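PDB 3HFI: putative regulator from Escherichia coli O6, which probably regulates transcription, sensing a small effector through a UTRA domain of the kind found in GntR-type DNA-binding regulators. Local coordinates for residues F92-I103 with V138-E147. Numbering follows the deposited sequence.
Sequences FPTIESLSKRKI and VFFSRELPVE
Phe140 reaches out of the beta hairpin formed by strands 130-139 and 144-153 and lodges its ring against the C-terminal end of helix 91-99, where this helix of the UTRA domain packs beside the end of the hairpin. A classic beta bulge, in which Phe140 and Ser141 both face Leu144, accompanies the corner the chain turns here. The ring is held on both faces. Over one, Arg101 CB sits 3.7 Å from the ring centroid, a CH-pi contact only 16° off the normal; over the other lies Val146 CG1, from the ring's own hairpin. Around the rim, Ile95 CG2 comes within 3.5 Å of Phe140 CZ, brought there by its position anti to the backbone N, and Lys102 O lies near the ring plane, 3.4 Å from Phe140 CD1. Packing continues inward through Ile103 CG2, which meets Val138 CG1 at 3.5 Å, and Leu160 of the second subunit packs on both residues. Back at the N-terminal end of the helix, the edge of the Phe92 ring meets Glu147 OE1, while OE2 of that carboxylate is hydrogen-bonded to Asn71. The other side is looser and faces solvent: the extended Arg101 chain runs out past Phe140, and the contact thins to Leu144 CD2 lying over one guanidinium face, 3.4 Å from Arg101 NH1. The helix end itself is tied off by Ser99. With chi1 at 58°, its OG donates to Ile95 O at 2.6 Å, and by accepting from Arg101 N at 3.1 Å it makes an ST turn; the same OG lies 3.2 Å from Phe140 CZ.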
ATOM      1  N   PHE A  92      -9.201  -4.147   9.246  1.00 19.14           N
ATOM      2  CA  PHE A  92      -9.022  -2.718   9.341  1.00 18.77           C
ATOM      3  C   PHE A  92     -10.315  -1.913   9.561  1.00 18.55           C
ATOM      4  O   PHE A  92     -10.333  -1.020  10.416  1.00 18.13           O
ATOM      5  CB  PHE A  92      -8.145  -2.230   8.214  1.00 19.49           C
ATOM      6  CG  PHE A  92      -6.733  -2.717   8.353  1.00 20.93           C
ATOM      7  CD1 PHE A  92      -5.863  -2.120   9.262  1.00 22.69           C
ATOM      8  CD2 PHE A  92      -6.292  -3.829   7.662  1.00 23.79           C
ATOM      9  CE1 PHE A  92      -4.566  -2.595   9.445  1.00 22.64           C
ATOM     10  CE2 PHE A  92      -4.960  -4.293   7.829  1.00 22.87           C
ATOM     11  CZ  PHE A  92      -4.118  -3.667   8.722  1.00 23.66           C
ATOM     12  N   PRO A  93     -11.412  -2.289   8.894  1.00 17.49           N
ATOM     13  CA  PRO A  93     -12.703  -1.735   9.268  1.00 17.63           C
ATOM     14  C   PRO A  93     -13.014  -1.924  10.724  1.00 17.87           C
ATOM     15  O   PRO A  93     -13.568  -1.023  11.342  1.00 17.51           O
ATOM     16  CB  PRO A  93     -13.682  -2.542   8.417  1.00 18.18           C
ATOM     17  CG  PRO A  93     -12.881  -2.845   7.151  1.00 18.07           C
ATOM     18  CD  PRO A  93     -11.502  -3.143   7.702  1.00 18.35           C
ATOM     19  N   THR A  94     -12.627  -3.073  11.289  1.00 18.13           N
ATOM     20  CA  THR A  94     -12.911  -3.349  12.680  1.00 18.49           C
ATOM     21  C   THR A  94     -12.064  -2.497  13.631  1.00 18.49           C
ATOM     22  O   THR A  94     -12.540  -2.065  14.681  1.00 20.11           O
ATOM     23  CB  THR A  94     -12.734  -4.863  13.011  1.00 19.18           C
ATOM     24  OG1 THR A  94     -13.565  -5.665  12.146  1.00 22.05           O
ATOM     25  CG2 THR A  94     -13.109  -5.166  14.448  1.00 15.31           C
ATOM     26  N   ILE A  95     -10.803  -2.300  13.291  1.00 18.42           N
ATOM     27  CA  ILE A  95      -9.904  -1.400  14.016  1.00 17.27           C
ATOM     28  C   ILE A  95     -10.571  -0.019  14.052  1.00 17.51           C
ATOM     29  O   ILE A  95     -10.692   0.585  15.114  1.00 16.81           O
ATOM     30  CB  ILE A  95      -8.499  -1.417  13.345  1.00 17.47           C
ATOM     31  CG1 ILE A  95      -7.803  -2.766  13.657  1.00 16.00           C
ATOM     32  CG2 ILE A  95      -7.640  -0.215  13.736  1.00 18.12           C
ATOM     33  CD1 ILE A  95      -6.401  -2.960  12.987  1.00 14.37           C
ATOM     34  N   GLU A  96     -11.099   0.421  12.906  1.00 16.75           N
ATOM     35  CA  GLU A  96     -11.693   1.747  12.798  1.00 16.65           C
ATOM     36  C   GLU A  96     -12.953   1.864  13.618  1.00 17.18           C
ATOM     37  O   GLU A  96     -13.057   2.820  14.360  1.00 17.69           O
ATOM     38  CB  GLU A  96     -11.936   2.151  11.324  1.00 16.80           C
ATOM     39  CG  GLU A  96     -10.646   2.464  10.552  1.00 17.51           C
ATOM     40  CD  GLU A  96     -10.914   3.123   9.229  1.00 20.99           C
ATOM     41  OE1 GLU A  96     -12.012   2.889   8.694  1.00 25.80           O
ATOM     42  OE2 GLU A  96     -10.095   3.929   8.727  1.00 19.38           O
ATOM     43  N   SER A  97     -13.867   0.888  13.552  1.00 16.67           N
ATOM     44  CA  SER A  97     -15.047   0.922  14.388  1.00 17.73           C
ATOM     45  C   SER A  97     -14.782   0.946  15.870  1.00 17.69           C
ATOM     46  O   SER A  97     -15.387   1.741  16.603  1.00 17.74           O
ATOM     47  CB  SER A  97     -15.980  -0.289  14.171  1.00 18.53           C
ATOM     48  OG  SER A  97     -16.262  -0.545  12.816  1.00 21.64           O
ATOM     49  N   LEU A  98     -13.967   0.007  16.323  1.00 17.29           N
ATOM     50  CA  LEU A  98     -13.677  -0.113  17.731  1.00 17.48           C
ATOM     51  C   LEU A  98     -12.887   1.069  18.295  1.00 17.37           C
ATOM     52  O   LEU A  98     -13.070   1.427  19.440  1.00 18.30           O
ATOM     53  CB  LEU A  98     -12.914  -1.406  18.012  1.00 17.41           C
ATOM     54  CG  LEU A  98     -13.666  -2.705  17.726  1.00 18.00           C
ATOM     55  CD1 LEU A  98     -12.809  -3.890  18.120  1.00 19.60           C
ATOM     56  CD2 LEU A  98     -14.990  -2.748  18.414  1.00 16.12           C
ATOM     57  N   SER A  99     -12.002   1.669  17.516  1.00 16.87           N
ATOM     58  CA  SER A  99     -11.244   2.826  17.977  1.00 16.16           C
ATOM     59  C   SER A  99     -12.045   4.134  17.846  1.00 16.09           C
ATOM     60  O   SER A  99     -11.777   5.111  18.526  1.00 15.56           O
ATOM     61  CB  SER A  99      -9.966   2.917  17.132  1.00 17.29           C
ATOM     62  OG  SER A  99     -10.268   3.030  15.741  1.00 16.70           O
ATOM     63  N   LYS A 100     -13.046   4.126  16.972  1.00 15.91           N
ATOM     64  CA  LYS A 100     -13.680   5.330  16.442  1.00 16.14           C
ATOM     65  C   LYS A 100     -12.662   6.347  15.886  1.00 14.70           C
ATOM     66  O   LYS A 100     -12.829   7.547  16.025  1.00 12.80           O
ATOM     67  CB  LYS A 100     -14.654   5.934  17.456  1.00 16.96           C
ATOM     68  CG  LYS A 100     -15.599   4.870  18.110  1.00 21.16           C
ATOM     69  CD  LYS A 100     -16.563   5.470  19.156  1.00 26.29           C
ATOM     70  CE  LYS A 100     -17.030   4.413  20.236  1.00 29.90           C
ATOM     71  NZ  LYS A 100     -16.228   4.372  21.541  1.00 32.52           N
ATOM     72  N   ARG A 101     -11.601   5.823  15.275  1.00 13.95           N
ATOM     73  CA  ARG A 101     -10.551   6.619  14.654  1.00 13.43           C
ATOM     74  C   ARG A 101     -10.425   6.180  13.196  1.00 13.70           C
ATOM     75  O   ARG A 101     -10.669   5.022  12.917  1.00 15.54           O
ATOM     76  CB  ARG A 101      -9.230   6.396  15.357  1.00 13.14           C
ATOM     77  CG  ARG A 101      -9.181   6.933  16.744  1.00 14.26           C
ATOM     78  CD  ARG A 101      -7.805   6.646  17.439  1.00 14.29           C
ATOM     79  NE  ARG A 101      -7.808   7.079  18.859  1.00 13.42           N
ATOM     80  CZ  ARG A 101      -7.360   8.250  19.285  1.00 12.92           C
ATOM     81  NH1 ARG A 101      -6.906   9.137  18.410  1.00 10.38           N
ATOM     82  NH2 ARG A 101      -7.408   8.567  20.578  1.00 14.95           N
ATOM     83  N   LYS A 102     -10.042   7.079  12.283  1.00 12.69           N
ATOM     84  CA  LYS A 102      -9.767   6.717  10.914  1.00 12.36           C
ATOM     85  C   LYS A 102      -8.289   6.447  10.773  1.00 11.83           C
ATOM     86  O   LYS A 102      -7.472   7.102  11.384  1.00 11.17           O
ATOM     87  CB  LYS A 102     -10.229   7.834   9.929  1.00 12.94           C
ATOM     88  CG  LYS A 102     -11.782   7.926   9.833  1.00 15.83           C
ATOM     89  CD  LYS A 102     -12.358   9.351   9.714  1.00 21.57           C
ATOM     90  CE  LYS A 102     -13.691   9.553  10.584  1.00 25.75           C
ATOM     91  NZ  LYS A 102     -14.436  10.946  10.575  1.00 25.01           N
ATOM     92  N   ILE A 103      -7.959   5.464   9.948  1.00 11.76           N
ATOM     93  CA  ILE A 103      -6.607   5.253   9.435  1.00 11.94           C
ATOM     94  C   ILE A 103      -6.237   6.276   8.387  1.00 11.76           C
ATOM     95  O   ILE A 103      -6.911   6.408   7.379  1.00 13.06           O
ATOM     96  CB  ILE A 103      -6.465   3.820   8.894  1.00 12.87           C
ATOM     97  CG1 ILE A 103      -6.604   2.843  10.091  1.00 12.58           C
ATOM     98  CG2 ILE A 103      -5.126   3.637   8.140  1.00 10.83           C
ATOM     99  CD1 ILE A 103      -6.724   1.420   9.658  1.00 17.01           C
ATOM    100  N   VAL A 138       0.918   1.041  10.077  1.00 12.91           N
ATOM    101  CA  VAL A 138      -0.384   1.676   9.847  1.00 12.66           C
ATOM    102  C   VAL A 138      -0.710   2.579  11.034  1.00 13.00           C
ATOM    103  O   VAL A 138      -0.520   2.175  12.177  1.00 14.40           O
ATOM    104  CB  VAL A 138      -1.478   0.591   9.630  1.00 12.33           C
ATOM    105  CG1 VAL A 138      -2.868   1.237   9.413  1.00 10.73           C
ATOM    106  CG2 VAL A 138      -1.098  -0.307   8.397  1.00 10.59           C
ATOM    107  N   PHE A 139      -1.155   3.819  10.751  1.00 13.11           N
ATOM    108  CA  PHE A 139      -1.291   4.888  11.736  1.00 12.73           C
ATOM    109  C   PHE A 139      -2.697   5.447  11.690  1.00 14.53           C
ATOM    110  O   PHE A 139      -3.282   5.609  10.603  1.00 14.88           O
ATOM    111  CB  PHE A 139      -0.419   6.078  11.405  1.00 13.22           C
ATOM    112  CG  PHE A 139       1.063   5.834  11.450  1.00 14.36           C
ATOM    113  CD1 PHE A 139       1.834   6.401  12.440  1.00 15.14           C
ATOM    114  CD2 PHE A 139       1.693   5.155  10.430  1.00 15.41           C
ATOM    115  CE1 PHE A 139       3.231   6.249  12.433  1.00 17.38           C
ATOM    116  CE2 PHE A 139       3.079   4.980  10.391  1.00 13.25           C
ATOM    117  CZ  PHE A 139       3.857   5.543  11.408  1.00 16.40           C
ATOM    118  N   PHE A 140      -3.219   5.801  12.865  1.00 14.09           N
ATOM    119  CA  PHE A 140      -4.344   6.701  12.947  1.00 15.20           C
ATOM    120  C   PHE A 140      -3.938   8.145  12.736  1.00 16.70           C
ATOM    121  O   PHE A 140      -4.611   8.919  12.088  1.00 19.34           O
ATOM    122  CB  PHE A 140      -4.943   6.592  14.331  1.00 15.56           C
ATOM    123  CG  PHE A 140      -5.666   5.303  14.598  1.00 13.31           C
ATOM    124  CD1 PHE A 140      -6.551   4.756  13.666  1.00 14.36           C
ATOM    125  CD2 PHE A 140      -5.486   4.652  15.807  1.00 15.01           C
ATOM    126  CE1 PHE A 140      -7.233   3.578  13.960  1.00 13.86           C
ATOM    127  CE2 PHE A 140      -6.208   3.480  16.123  1.00 14.70           C
ATOM    128  CZ  PHE A 140      -7.065   2.954  15.206  1.00 13.51           C
ATOM    129  N   SER A 141      -2.862   8.556  13.350  1.00 17.50           N
ATOM    130  CA  SER A 141      -2.406   9.900  13.172  1.00 18.08           C
ATOM    131  C   SER A 141      -0.926   9.769  13.060  1.00 20.20           C
ATOM    132  O   SER A 141      -0.364   8.708  13.367  1.00 18.56           O
ATOM    133  CB  SER A 141      -2.759  10.811  14.352  1.00 18.47           C
ATOM    134  OG  SER A 141      -2.025  10.443  15.521  1.00 16.11           O
ATOM    135  N   ARG A 142      -0.304  10.858  12.646  1.00 22.64           N
ATOM    136  CA  ARG A 142       1.111  10.876  12.418  1.00 25.61           C
ATOM    137  C   ARG A 142       1.848  10.401  13.657  1.00 26.32           C
ATOM    138  O   ARG A 142       2.884   9.787  13.554  1.00 29.49           O
ATOM    139  CB  ARG A 142       1.552  12.303  12.061  1.00 26.77           C
ATOM    140  CG  ARG A 142       2.837  12.353  11.293  1.00 32.46           C
ATOM    141  CD  ARG A 142       3.252  13.796  11.017  1.00 41.00           C
ATOM    142  NE  ARG A 142       2.431  14.414   9.968  1.00 47.20           N
ATOM    143  CZ  ARG A 142       2.581  14.228   8.645  1.00 51.47           C
ATOM    144  NH1 ARG A 142       3.530  13.423   8.148  1.00 52.81           N
ATOM    145  NH2 ARG A 142       1.762  14.864   7.802  1.00 54.16           N
ATOM    146  N   GLU A 143       1.316  10.641  14.836  1.00 26.01           N
ATOM    147  CA  GLU A 143       2.005  10.243  16.047  1.00 26.22           C
ATOM    148  C   GLU A 143       1.440   9.022  16.750  1.00 23.61           C
ATOM    149  O   GLU A 143       1.882   8.699  17.817  1.00 23.40           O
ATOM    150  CB  GLU A 143       1.953  11.401  17.058  1.00 27.76           C
ATOM    151  CG  GLU A 143       2.722  12.652  16.607  1.00 34.02           C
ATOM    152  CD  GLU A 143       1.809  13.822  16.186  1.00 43.05           C
ATOM    153  OE1 GLU A 143       1.164  14.409  17.097  1.00 50.46           O
ATOM    154  OE2 GLU A 143       1.760  14.185  14.977  1.00 48.50           O
ATOM    155  N   LEU A 144       0.473   8.348  16.152  1.00 21.07           N
ATOM    156  CA  LEU A 144      -0.204   7.233  16.773  1.00 18.16           C
ATOM    157  C   LEU A 144      -0.318   6.030  15.816  1.00 16.56           C
ATOM    158  O   LEU A 144      -1.323   5.859  15.132  1.00 15.58           O
ATOM    159  CB  LEU A 144      -1.586   7.708  17.200  1.00 18.79           C
ATOM    160  CG  LEU A 144      -2.493   6.894  18.090  1.00 20.67           C
ATOM    161  CD1 LEU A 144      -1.771   6.552  19.419  1.00 21.00           C
ATOM    162  CD2 LEU A 144      -3.760   7.791  18.340  1.00 18.48           C
ATOM    163  N   PRO A 145       0.703   5.163  15.783  1.00 13.87           N
ATOM    164  CA  PRO A 145       0.617   3.888  15.107  1.00 13.26           C
ATOM    165  C   PRO A 145      -0.409   2.984  15.770  1.00 11.66           C
ATOM    166  O   PRO A 145      -0.696   3.149  16.956  1.00 12.64           O
ATOM    167  CB  PRO A 145       2.051   3.301  15.260  1.00 12.90           C
ATOM    168  CG  PRO A 145       2.865   4.385  15.714  1.00 13.92           C
ATOM    169  CD  PRO A 145       1.965   5.272  16.512  1.00 14.92           C
ATOM    170  N   VAL A 146      -1.036   2.106  14.990  1.00 10.99           N
ATOM    171  CA  VAL A 146      -1.992   1.147  15.537  1.00  9.29           C
ATOM    172  C   VAL A 146      -1.631  -0.300  15.186  1.00 11.23           C
ATOM    173  O   VAL A 146      -1.959  -1.218  15.944  1.00 13.12           O
ATOM    174  CB  VAL A 146      -3.430   1.431  15.136  1.00  9.61           C
ATOM    175  CG1 VAL A 146      -3.661   1.365  13.600  1.00  8.72           C
ATOM    176  CG2 VAL A 146      -4.391   0.437  15.871  1.00  6.22           C
ATOM    177  N   GLU A 147      -0.943  -0.517  14.063  1.00 11.67           N
ATOM    178  CA  GLU A 147      -0.715  -1.883  13.596  1.00 12.03           C
ATOM    179  C   GLU A 147       0.563  -1.949  12.828  1.00 11.33           C
ATOM    180  O   GLU A 147       0.904  -0.982  12.136  1.00 13.43           O
ATOM    181  CB  GLU A 147      -1.885  -2.371  12.729  1.00 12.54           C
ATOM    182  CG  GLU A 147      -1.853  -3.860  12.333  1.00 13.70           C
ATOM    183  CD  GLU A 147      -1.083  -4.147  11.063  1.00 17.69           C
ATOM    184  OE1 GLU A 147      -1.078  -3.291  10.145  1.00 17.41           O
ATOM    185  OE2 GLU A 147      -0.507  -5.241  10.941  1.00 19.90           O
TER